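Local atomic coordinates of glucose-6-phosphate isomerase (Chlamydia trachomatis D/UW-3/CX, PDB entry 6OTU), a protein that catalyses the reversible isomerisation of glucose-6-phosphate to fructose-6-phosphate. Residues T332-P337 and I375-V380; I336-G341 and N383-F388; V401-F406 and S454-L459. All blocks are in the same frame, centred on the assembly; numbering follows the deposited sequence.

Overall arrangement
Interactions 1 and 3 pair strands of the mixed sheet of the subunit, in which strand 332-337 lies between 375-377 and 401-406, and 401-406 in turn pairs with 456-461; interaction 2 packs one of those strands on the 383-388 loop. The centres of interactions 1 and 3 are about 10 Å apart; Ala334 O and Glu402 N (2.8 Å), probably hydrogen-bonded, help zip them together. Interaction 2 shares Ile336 and Pro337 with interaction 1 and sets the 3-10 turn that bears His386, which hydrogen-bonds glucose-6-phosphate, against them. Its Phe388 meets Trp377 of interaction 1 (CD1 to CZ3 3.6 Å), while its Tyr338 packs on Phe403 of interaction 3 (CE1 to CD1 3.7 Å).

Interaction 1: residues T332-P337 and I375-V380; sequences TTAVIP and IIWGDV
This is a beta-alpha-beta unit of the sugar isomerase (SIS) fold: strand 332-337, helix 345-357 and strand 375-377, the outermost of the sheet within the subunit, follow one another, and the two strands run parallel, their axes 18° apart. Thr333 N donates a hydrogen bond to Ile375 O (2.9 Å), Trp377 N bonds to Thr333 O, and Val335 N reaches Trp377 O (2.9 Å). On the face carrying Thr332, Ala334 and Trp377, the indole has CG between its own backbone N and carbonyl carbon (chi1 66°), a torsion that brings the ring back over the neighbouring strand. The small methyl of Ala334 fits there, CB lying over the five-membered ring 4.3 Å from its centroid. On the other face, Val335 CG2 meets Ile376 CG2 at 4.0 Å, branched aliphatics suited to the layer under helix 466-487. Beyond the strand, Gly378 has a phi of 148°, positive and suited to glycine, and Asp379 O then packs against Ile336 CD1 and Pro337 CD. Thr332 also touches Thr332 of the second subunit, placing this edge at the dimer interface. At the indole edge, Trp377 NE1 makes a weak hydrogen bond of 3.3 Å to Thr332 OG1.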
loop_
_atom_site.group_PDB
_atom_site.type_symbol
_atom_site.label_atom_id
_atom_site.label_comp_id
_atom_site.label_asym_id
_atom_site.label_seq_id
_atom_site.Cartn_x
_atom_site.Cartn_y
_atom_site.Cartn_z
ATOM N N THR A 332 13.178 -0.429 6.040
ATOM C CA THR A 332 12.159 -0.434 4.995
ATOM C C THR A 332 12.753 0.060 3.684
ATOM O O THR A 332 13.864 0.584 3.645
ATOM C CB THR A 332 10.922 0.432 5.331
ATOM O OG1 THR A 332 11.202 1.824 5.092
ATOM C CG2 THR A 332 10.444 0.228 6.765
ATOM N N THR A 333 11.985 -0.144 2.605
ATOM C CA THR A 333 12.226 0.413 1.278
ATOM C C THR A 333 10.881 0.822 0.697
ATOM O O THR A 333 9.953 0.007 0.661
ATOM C CB THR A 333 12.897 -0.592 0.313
ATOM O OG1 THR A 333 14.107 -1.091 0.876
ATOM C CG2 THR A 333 13.244 0.092 -1.000
ATOM N N ALA A 334 10.795 2.064 0.222
ATOM C CA ALA A 334 9.628 2.574 -0.493
ATOM C C ALA A 334 9.862 2.496 -1.998
ATOM O O ALA A 334 10.830 3.076 -2.517
ATOM C CB ALA A 334 9.330 4.020 -0.100
ATOM N N VAL A 335 8.966 1.819 -2.699
ATOM C CA VAL A 335 8.980 1.771 -4.158
ATOM C C VAL A 335 7.967 2.792 -4.668
ATOM O O VAL A 335 6.776 2.705 -4.351
ATOM C CB VAL A 335 8.670 0.354 -4.676
ATOM C CG1 VAL A 335 8.936 0.261 -6.165
ATOM C CG2 VAL A 335 9.502 -0.704 -3.909
ATOM N N ILE A 336 8.434 3.761 -5.455
ATOM C CA ILE A 336 7.617 4.919 -5.825
ATOM C C ILE A 336 7.499 5.032 -7.341
ATOM O O ILE A 336 8.333 5.689 -7.976
ATOM C CB ILE A 336 8.199 6.221 -5.239
ATOM C CG1 ILE A 336 8.373 6.113 -3.715
ATOM C CG2 ILE A 336 7.343 7.425 -5.626
ATOM C CD1 ILE A 336 7.059 5.915 -2.934
ATOM N N PRO A 337 6.501 4.411 -7.968
ATOM C CA PRO A 337 6.363 4.532 -9.438
ATOM C C PRO A 337 5.657 5.833 -9.840
ATOM O O PRO A 337 4.575 6.160 -9.340
ATOM C CB PRO A 337 5.540 3.290 -9.833
ATOM C CG PRO A 337 5.297 2.487 -8.486
ATOM C CD PRO A 337 5.541 3.461 -7.368
ATOM N N ILE A 375 10.625 -4.120 5.160
ATOM C CA ILE A 375 9.252 -3.823 4.772
ATOM C C ILE A 375 9.282 -3.158 3.405
ATOM O O ILE A 375 10.044 -2.213 3.168
ATOM C CB ILE A 375 8.556 -2.927 5.805
ATOM C CG1 ILE A 375 8.775 -3.434 7.231
ATOM C CG2 ILE A 375 7.062 -2.833 5.513
ATOM C CD1 ILE A 375 8.268 -4.792 7.460
ATOM N N ILE A 376 8.491 -3.676 2.484
ATOM C CA ILE A 376 8.367 -3.077 1.165
ATOM C C ILE A 376 6.998 -2.419 1.118
ATOM O O ILE A 376 5.987 -3.057 1.422
ATOM C CB ILE A 376 8.575 -4.111 0.049
ATOM C CG1 ILE A 376 10.016 -4.638 0.111
ATOM C CG2 ILE A 376 8.299 -3.497 -1.324
ATOM C CD1 ILE A 376 10.298 -5.850 -0.784
ATOM N N TRP A 377 6.982 -1.123 0.817
ATOM C CA TRP A 377 5.764 -0.331 0.809
ATOM C C TRP A 377 5.952 0.800 -0.193
ATOM O O TRP A 377 7.036 0.988 -0.741
ATOM C CB TRP A 377 5.460 0.199 2.209
ATOM C CG TRP A 377 6.476 1.166 2.691
ATOM C CD1 TRP A 377 7.788 0.906 3.007
ATOM C CD2 TRP A 377 6.286 2.570 2.879
ATOM N NE1 TRP A 377 8.421 2.073 3.399
ATOM C CE2 TRP A 377 7.518 3.104 3.334
ATOM C CE3 TRP A 377 5.193 3.430 2.711
ATOM C CZ2 TRP A 377 7.683 4.462 3.623
ATOM C CZ3 TRP A 377 5.356 4.785 3.009
ATOM C CH2 TRP A 377 6.594 5.284 3.460
ATOM N N GLY A 378 4.901 1.560 -0.433
ATOM C CA GLY A 378 5.005 2.670 -1.359
ATOM C C GLY A 378 3.702 2.909 -2.097
ATOM O O GLY A 378 2.718 2.192 -1.928
ATOM N N ASP A 379 3.729 3.947 -2.933
ATOM C CA ASP A 379 2.598 4.342 -3.762
ATOM C C ASP A 379 3.133 5.236 -4.874
ATOM O O ASP A 379 4.335 5.504 -4.947
ATOM C CB ASP A 379 1.516 5.036 -2.929
ATOM C CG ASP A 379 0.109 4.709 -3.407
ATOM O OD1 ASP A 379 -0.106 4.627 -4.637
ATOM O OD2 ASP A 379 -0.785 4.526 -2.549
ATOM N N VAL A 380 2.228 5.712 -5.740
ATOM C CA VAL A 380 2.655 6.383 -6.967
ATOM C C VAL A 380 2.976 7.853 -6.703
ATOM O O VAL A 380 2.498 8.476 -5.751
ATOM C CB VAL A 380 1.614 6.242 -8.105
ATOM C CG1 VAL A 380 1.288 4.766 -8.404
ATOM C CG2 VAL A 380 0.363 7.045 -7.803
#

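Interaction 2: residues I336-G341 and N383-F388; sequences IPYSTG and NCQHSF. With G6Q (glucose-6-phosphate), chain E.
A thiol that touches both an aliphatic branch and a phenol marks this contact: Cys384 SG lies 3.5 Å from Ile336 CG2 and also meets Tyr338 OH. It stands oblique to the tyrosine ring, 5.3 Å from its centroid. The thiol, slim and only weakly polar, suits a buried place beside both. Tyr338 OH donates a hydrogen bond to Gln385 OE1 (2.9 Å), which receives it in the carbonyl plane on a lone pair, at a C=O...O angle of 119°. The glutamine chain runs extended beyond CG (chi2 175°), carrying its amide across to the edge of the phenol, and the ring and amide planes stand 52° apart. Gln385 NE2 bonds Asn429 OD1, so both ends of the amide are held and its rotation is fixed. The contact ties residues 336-338, with Tyr338 at the centre of an inverse gamma turn, to the 3-10 turn 383-386 that presents the active-site residue His386. There His386 ND1 and O5 of glucose-6-phosphate share a hydrogen bond of 2.7 Å, while His386 O accepts one from the sugar O3. Glu217 of the second subunit bonds His386 NE2, and that subunit also supplies Ser210, Lys211, Ser212 and Thr215 around the ligand. Ile336 CD1 also abuts the edge of the Phe388 ring, 3.9 Å from CZ.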
loop_
_atom_site.group_PDB
_atom_site.type_symbol
_atom_site.label_atom_id
_atom_site.label_comp_id
_atom_site.label_asym_id
_atom_site.label_seq_id
_atom_site.Cartn_x
_atom_site.Cartn_y
_atom_site.Cartn_z
ATOM N N ILE A 336 8.434 3.761 -5.455
ATOM C CA ILE A 336 7.617 4.919 -5.825
ATOM C C ILE A 336 7.499 5.032 -7.341
ATOM O O ILE A 336 8.333 5.689 -7.976
ATOM C CB ILE A 336 8.199 6.221 -5.239
ATOM C CG1 ILE A 336 8.373 6.113 -3.715
ATOM C CG2 ILE A 336 7.343 7.425 -5.626
ATOM C CD1 ILE A 336 7.059 5.915 -2.934
ATOM N N PRO A 337 6.501 4.411 -7.968
ATOM C CA PRO A 337 6.363 4.532 -9.438
ATOM C C PRO A 337 5.657 5.833 -9.840
ATOM O O PRO A 337 4.575 6.160 -9.340
ATOM C CB PRO A 337 5.540 3.290 -9.833
ATOM C CG PRO A 337 5.297 2.487 -8.486
ATOM C CD PRO A 337 5.541 3.461 -7.368
ATOM N N TYR A 338 6.289 6.595 -10.737
ATOM C CA TYR A 338 5.660 7.789 -11.317
ATOM C C TYR A 338 4.916 7.362 -12.576
ATOM O O TYR A 338 5.276 7.692 -13.704
ATOM C CB TYR A 338 6.692 8.881 -11.599
ATOM C CG TYR A 338 7.005 9.719 -10.367
ATOM C CD1 TYR A 338 7.580 9.129 -9.247
ATOM C CD2 TYR A 338 6.703 11.089 -10.311
ATOM C CE1 TYR A 338 7.863 9.860 -8.123
ATOM C CE2 TYR A 338 6.979 11.837 -9.166
ATOM C CZ TYR A 338 7.562 11.212 -8.071
ATOM O OH TYR A 338 7.851 11.904 -6.903
ATOM N N SER A 339 3.855 6.587 -12.348
ATOM C CA SER A 339 3.243 5.778 -13.400
ATOM C C SER A 339 1.886 5.246 -12.976
ATOM O O SER A 339 1.814 4.355 -12.123
ATOM C CB SER A 339 4.152 4.600 -13.773
ATOM O OG SER A 339 3.640 3.894 -14.893
ATOM N N THR A 340 0.814 5.785 -13.572
ATOM C CA THR A 340 -0.528 5.308 -13.251
ATOM C C THR A 340 -0.658 3.816 -13.562
ATOM O O THR A 340 -1.229 3.054 -12.774
ATOM C CB THR A 340 -1.574 6.144 -14.012
ATOM O OG1 THR A 340 -1.607 7.478 -13.485
ATOM C CG2 THR A 340 -2.974 5.542 -13.893
ATOM N N GLY A 341 -0.063 3.373 -14.674
ATOM C CA GLY A 341 -0.113 1.966 -15.033
ATOM C C GLY A 341 0.487 1.048 -13.982
ATOM O O GLY A 341 0.060 -0.096 -13.843
ATOM N N ASN A 383 1.318 11.691 -6.440
ATOM C CA ASN A 383 0.452 11.695 -5.249
ATOM C C ASN A 383 1.266 11.616 -3.962
ATOM O O ASN A 383 0.987 12.340 -3.003
ATOM C CB ASN A 383 -0.553 10.542 -5.278
ATOM C CG ASN A 383 -1.403 10.535 -6.521
ATOM O OD1 ASN A 383 -0.883 10.466 -7.624
ATOM N ND2 ASN A 383 -2.720 10.576 -6.349
ATOM N N CYS A 384 2.296 10.763 -3.939
ATOM C CA CYS A 384 3.100 10.557 -2.732
ATOM C C CYS A 384 3.716 11.858 -2.213
ATOM O O CYS A 384 3.899 12.010 -0.998
ATOM C CB CYS A 384 4.206 9.529 -2.996
ATOM S SG CYS A 384 5.373 10.046 -4.302
ATOM N N GLN A 385 4.046 12.799 -3.105
ATOM C CA GLN A 385 4.594 14.095 -2.683
ATOM C C GLN A 385 3.639 14.885 -1.782
ATOM O O GLN A 385 4.087 15.768 -1.038
ATOM C CB GLN A 385 4.949 14.954 -3.912
ATOM C CG GLN A 385 5.757 14.211 -4.969
ATOM C CD GLN A 385 5.994 15.009 -6.229
ATOM O OE1 GLN A 385 6.783 14.607 -7.092
ATOM N NE2 GLN A 385 5.310 16.144 -6.355
ATOM N N HIS A 386 2.341 14.600 -1.832
ATOM C CA HIS A 386 1.362 15.339 -1.051
ATOM C C HIS A 386 0.988 14.634 0.239
ATOM O O HIS A 386 0.136 15.137 0.985
ATOM C CB HIS A 386 0.095 15.591 -1.881
ATOM C CG HIS A 386 0.361 16.267 -3.189
ATOM N ND1 HIS A 386 0.107 17.606 -3.398
ATOM C CD2 HIS A 386 0.882 15.795 -4.349
ATOM C CE1 HIS A 386 0.449 17.930 -4.634
ATOM N NE2 HIS A 386 0.938 16.855 -5.226
ATOM N N SER A 387 1.605 13.493 0.527
ATOM C CA SER A 387 1.183 12.714 1.685
ATOM C C SER A 387 2.383 12.283 2.517
ATOM O O SER A 387 2.935 13.102 3.264
ATOM C CB SER A 387 0.338 11.507 1.248
ATOM O OG SER A 387 1.114 10.521 0.609
ATOM N N PHE A 388 2.794 11.014 2.402
ATOM C CA PHE A 388 3.810 10.498 3.315
ATOM C C PHE A 388 5.213 10.962 2.974
ATOM O O PHE A 388 6.126 10.732 3.772
ATOM C CB PHE A 388 3.787 8.959 3.390
ATOM C CG PHE A 388 3.943 8.264 2.073
ATOM C CD1 PHE A 388 5.204 8.057 1.521
ATOM C CD2 PHE A 388 2.834 7.761 1.403
ATOM C CE1 PHE A 388 5.351 7.393 0.311
ATOM C CE2 PHE A 388 2.975 7.105 0.183
ATOM C CZ PHE A 388 4.241 6.921 -0.362
HETATM C C1 G6Q E . -3.163 17.665 3.220
HETATM C C2 G6Q E . -1.927 18.098 2.426
HETATM C C3 G6Q E . -1.991 17.744 0.945
HETATM C C4 G6Q E . -3.012 18.567 0.150
HETATM C C5 G6Q E . -2.789 18.427 -1.356
HETATM C C6 G6Q E . -3.886 19.076 -2.166
HETATM O O1 G6Q E . -3.283 18.013 4.347
HETATM O O2 G6Q E . -1.699 19.495 2.568
HETATM O O3 G6Q E . -2.288 16.354 0.791
HETATM O O4 G6Q E . -4.336 18.142 0.461
HETATM O O5 G6Q E . -1.515 18.986 -1.691
HETATM O O6 G6Q E . -3.970 20.471 -1.763
HETATM P P G6Q E . -5.193 21.383 -2.298
HETATM O O1P G6Q E . -6.467 20.772 -1.739
HETATM O O2P G6Q E . -4.903 22.765 -1.725
HETATM O O3P G6Q E . -5.142 21.347 -3.812
#

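Interaction 3: residues V401-F406 and S454-L459; sequences VEFIGF and SPSSIL
The Phe403 ring meets the neighbouring strand at its edge, where Ser456 OG and Ser457 O lie, while Val401 CG1 of its own strand covers one face, 3.4 Å above the ring plane. Val401, two residues earlier, places CG1 there by holding it anti to its backbone N (chi1 163°). Ser456 CB approaches Phe403 CE2 obliquely at 3.7 Å; serine is small enough to leave room for the ring, and its hydroxyl bonds Ser434 OG of helix 422-439. The two strands, 401-406 and 456-461, are parallel neighbours in the mixed sheet, and their ladder starts with Val401 N to Pro455 O (3.1 Å). Ser457 N then binds Val401 O, Phe403 N binds Ser457 O (2.9 Å), Leu459 N binds Phe403 O, and Gly405 N ends the run on Leu459 O (3.0 Å). Across the other face, Leu459 and Ile404 pack under helix 466-487, whose Lys479 and Tyr476 hold the carboxylate of Glu402. Ser457 OG makes a weak hydrogen bond to Tyr56 OH and pairs with a water at 2.7 Å. That water donates to Phe403 O (3.1 Å), giving the carbonyl a second bond besides that of Leu459 N, so a small hydroxyl side chain lets one water join the two strands.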
loop_
_atom_site.group_PDB
_atom_site.type_symbol
_atom_site.label_atom_id
_atom_site.label_comp_id
_atom_site.label_asym_id
_atom_site.label_seq_id
_atom_site.Cartn_x
_atom_site.Cartn_y
_atom_site.Cartn_z
ATOM N N VAL A 401 14.428 5.017 -1.019
ATOM C CA VAL A 401 13.393 5.049 -2.048
ATOM C C VAL A 401 13.934 4.464 -3.348
ATOM O O VAL A 401 15.078 4.724 -3.736
ATOM C CB VAL A 401 12.862 6.482 -2.290
ATOM C CG1 VAL A 401 12.106 6.583 -3.623
ATOM C CG2 VAL A 401 11.960 6.905 -1.173
ATOM N N GLU A 402 13.092 3.698 -4.025
ATOM C CA GLU A 402 13.301 3.256 -5.394
ATOM C C GLU A 402 12.274 3.970 -6.273
ATOM O O GLU A 402 11.094 3.612 -6.280
ATOM C CB GLU A 402 13.180 1.734 -5.499
ATOM C CG GLU A 402 14.235 0.970 -4.679
ATOM C CD GLU A 402 14.070 -0.549 -4.733
ATOM O OE1 GLU A 402 12.942 -1.048 -4.937
ATOM O OE2 GLU A 402 15.085 -1.254 -4.575
ATOM N N PHE A 403 12.727 4.978 -7.017
ATOM C CA PHE A 403 11.855 5.693 -7.945
ATOM C C PHE A 403 11.762 4.933 -9.252
ATOM O O PHE A 403 12.775 4.457 -9.780
ATOM C CB PHE A 403 12.391 7.102 -8.246
ATOM C CG PHE A 403 12.242 8.069 -7.118
ATOM C CD1 PHE A 403 10.985 8.523 -6.732
ATOM C CD2 PHE A 403 13.357 8.513 -6.421
ATOM C CE1 PHE A 403 10.841 9.416 -5.672
ATOM C CE2 PHE A 403 13.223 9.421 -5.367
ATOM C CZ PHE A 403 11.958 9.872 -4.994
ATOM N N ILE A 404 10.555 4.855 -9.804
ATOM C CA ILE A 404 10.369 4.280 -11.130
ATOM C C ILE A 404 9.637 5.284 -12.001
ATOM O O ILE A 404 8.561 5.759 -11.624
ATOM C CB ILE A 404 9.593 2.949 -11.082
ATOM C CG1 ILE A 404 10.212 2.021 -10.033
ATOM C CG2 ILE A 404 9.559 2.323 -12.478
ATOM C CD1 ILE A 404 9.693 0.587 -10.060
ATOM N N GLY A 405 10.195 5.578 -13.178
ATOM C CA GLY A 405 9.598 6.561 -14.056
ATOM C C GLY A 405 9.788 6.274 -15.530
ATOM O O GLY A 405 10.541 5.379 -15.940
ATOM N N PHE A 406 9.079 7.066 -16.335
ATOM C CA PHE A 406 9.105 6.924 -17.783
ATOM C C PHE A 406 9.165 8.299 -18.426
ATOM O O PHE A 406 8.704 9.301 -17.854
ATOM C CB PHE A 406 7.891 6.128 -18.287
ATOM C CG PHE A 406 7.734 4.814 -17.590
ATOM C CD1 PHE A 406 8.412 3.697 -18.042
ATOM C CD2 PHE A 406 6.972 4.713 -16.431
ATOM C CE1 PHE A 406 8.308 2.474 -17.380
ATOM C CE2 PHE A 406 6.855 3.495 -15.766
ATOM C CZ PHE A 406 7.533 2.371 -16.245
ATOM N N SER A 454 18.901 11.280 2.544
ATOM C CA SER A 454 17.948 10.189 2.442
ATOM C C SER A 454 18.125 9.566 1.061
ATOM O O SER A 454 17.907 10.254 0.046
ATOM C CB SER A 454 16.517 10.696 2.649
ATOM O OG SER A 454 15.540 9.822 2.134
ATOM N N PRO A 455 18.559 8.309 0.965
ATOM C CA PRO A 455 19.042 7.784 -0.317
ATOM C C PRO A 455 17.922 7.336 -1.249
ATOM O O PRO A 455 16.820 6.975 -0.831
ATOM C CB PRO A 455 19.905 6.585 0.103
ATOM C CG PRO A 455 19.314 6.144 1.392
ATOM C CD PRO A 455 18.810 7.376 2.083
ATOM N N SER A 456 18.240 7.337 -2.544
ATOM C CA SER A 456 17.284 6.859 -3.530
ATOM C C SER A 456 18.010 6.463 -4.806
ATOM O O SER A 456 19.160 6.856 -5.039
ATOM C CB SER A 456 16.201 7.909 -3.833
ATOM O OG SER A 456 16.758 9.135 -4.274
ATOM N N SER A 457 17.315 5.666 -5.624
ATOM C CA SER A 457 17.731 5.355 -6.982
ATOM C C SER A 457 16.584 5.649 -7.948
ATOM O O SER A 457 15.423 5.815 -7.554
ATOM C CB SER A 457 18.189 3.891 -7.128
ATOM O OG SER A 457 17.100 2.988 -7.037
ATOM N N ILE A 458 16.935 5.698 -9.229
ATOM C CA ILE A 458 16.043 6.110 -10.306
ATOM C C ILE A 458 16.187 5.097 -11.430
ATOM O O ILE A 458 17.282 4.930 -11.979
ATOM C CB ILE A 458 16.370 7.522 -10.835
ATOM C CG1 ILE A 458 16.401 8.562 -9.711
ATOM C CG2 ILE A 458 15.380 7.920 -11.914
ATOM C CD1 ILE A 458 16.777 9.985 -10.187
ATOM N N LEU A 459 15.089 4.443 -11.782
ATOM C CA LEU A 459 15.039 3.534 -12.913
ATOM C C LEU A 459 14.041 4.081 -13.926
ATOM O O LEU A 459 12.886 4.344 -13.570
ATOM C CB LEU A 459 14.636 2.134 -12.452
ATOM C CG LEU A 459 14.627 1.067 -13.539
ATOM C CD1 LEU A 459 16.026 0.875 -14.114
ATOM C CD2 LEU A 459 14.067 -0.233 -12.974
HETATM O O HOH W 1 15.063 2.691 -8.771
#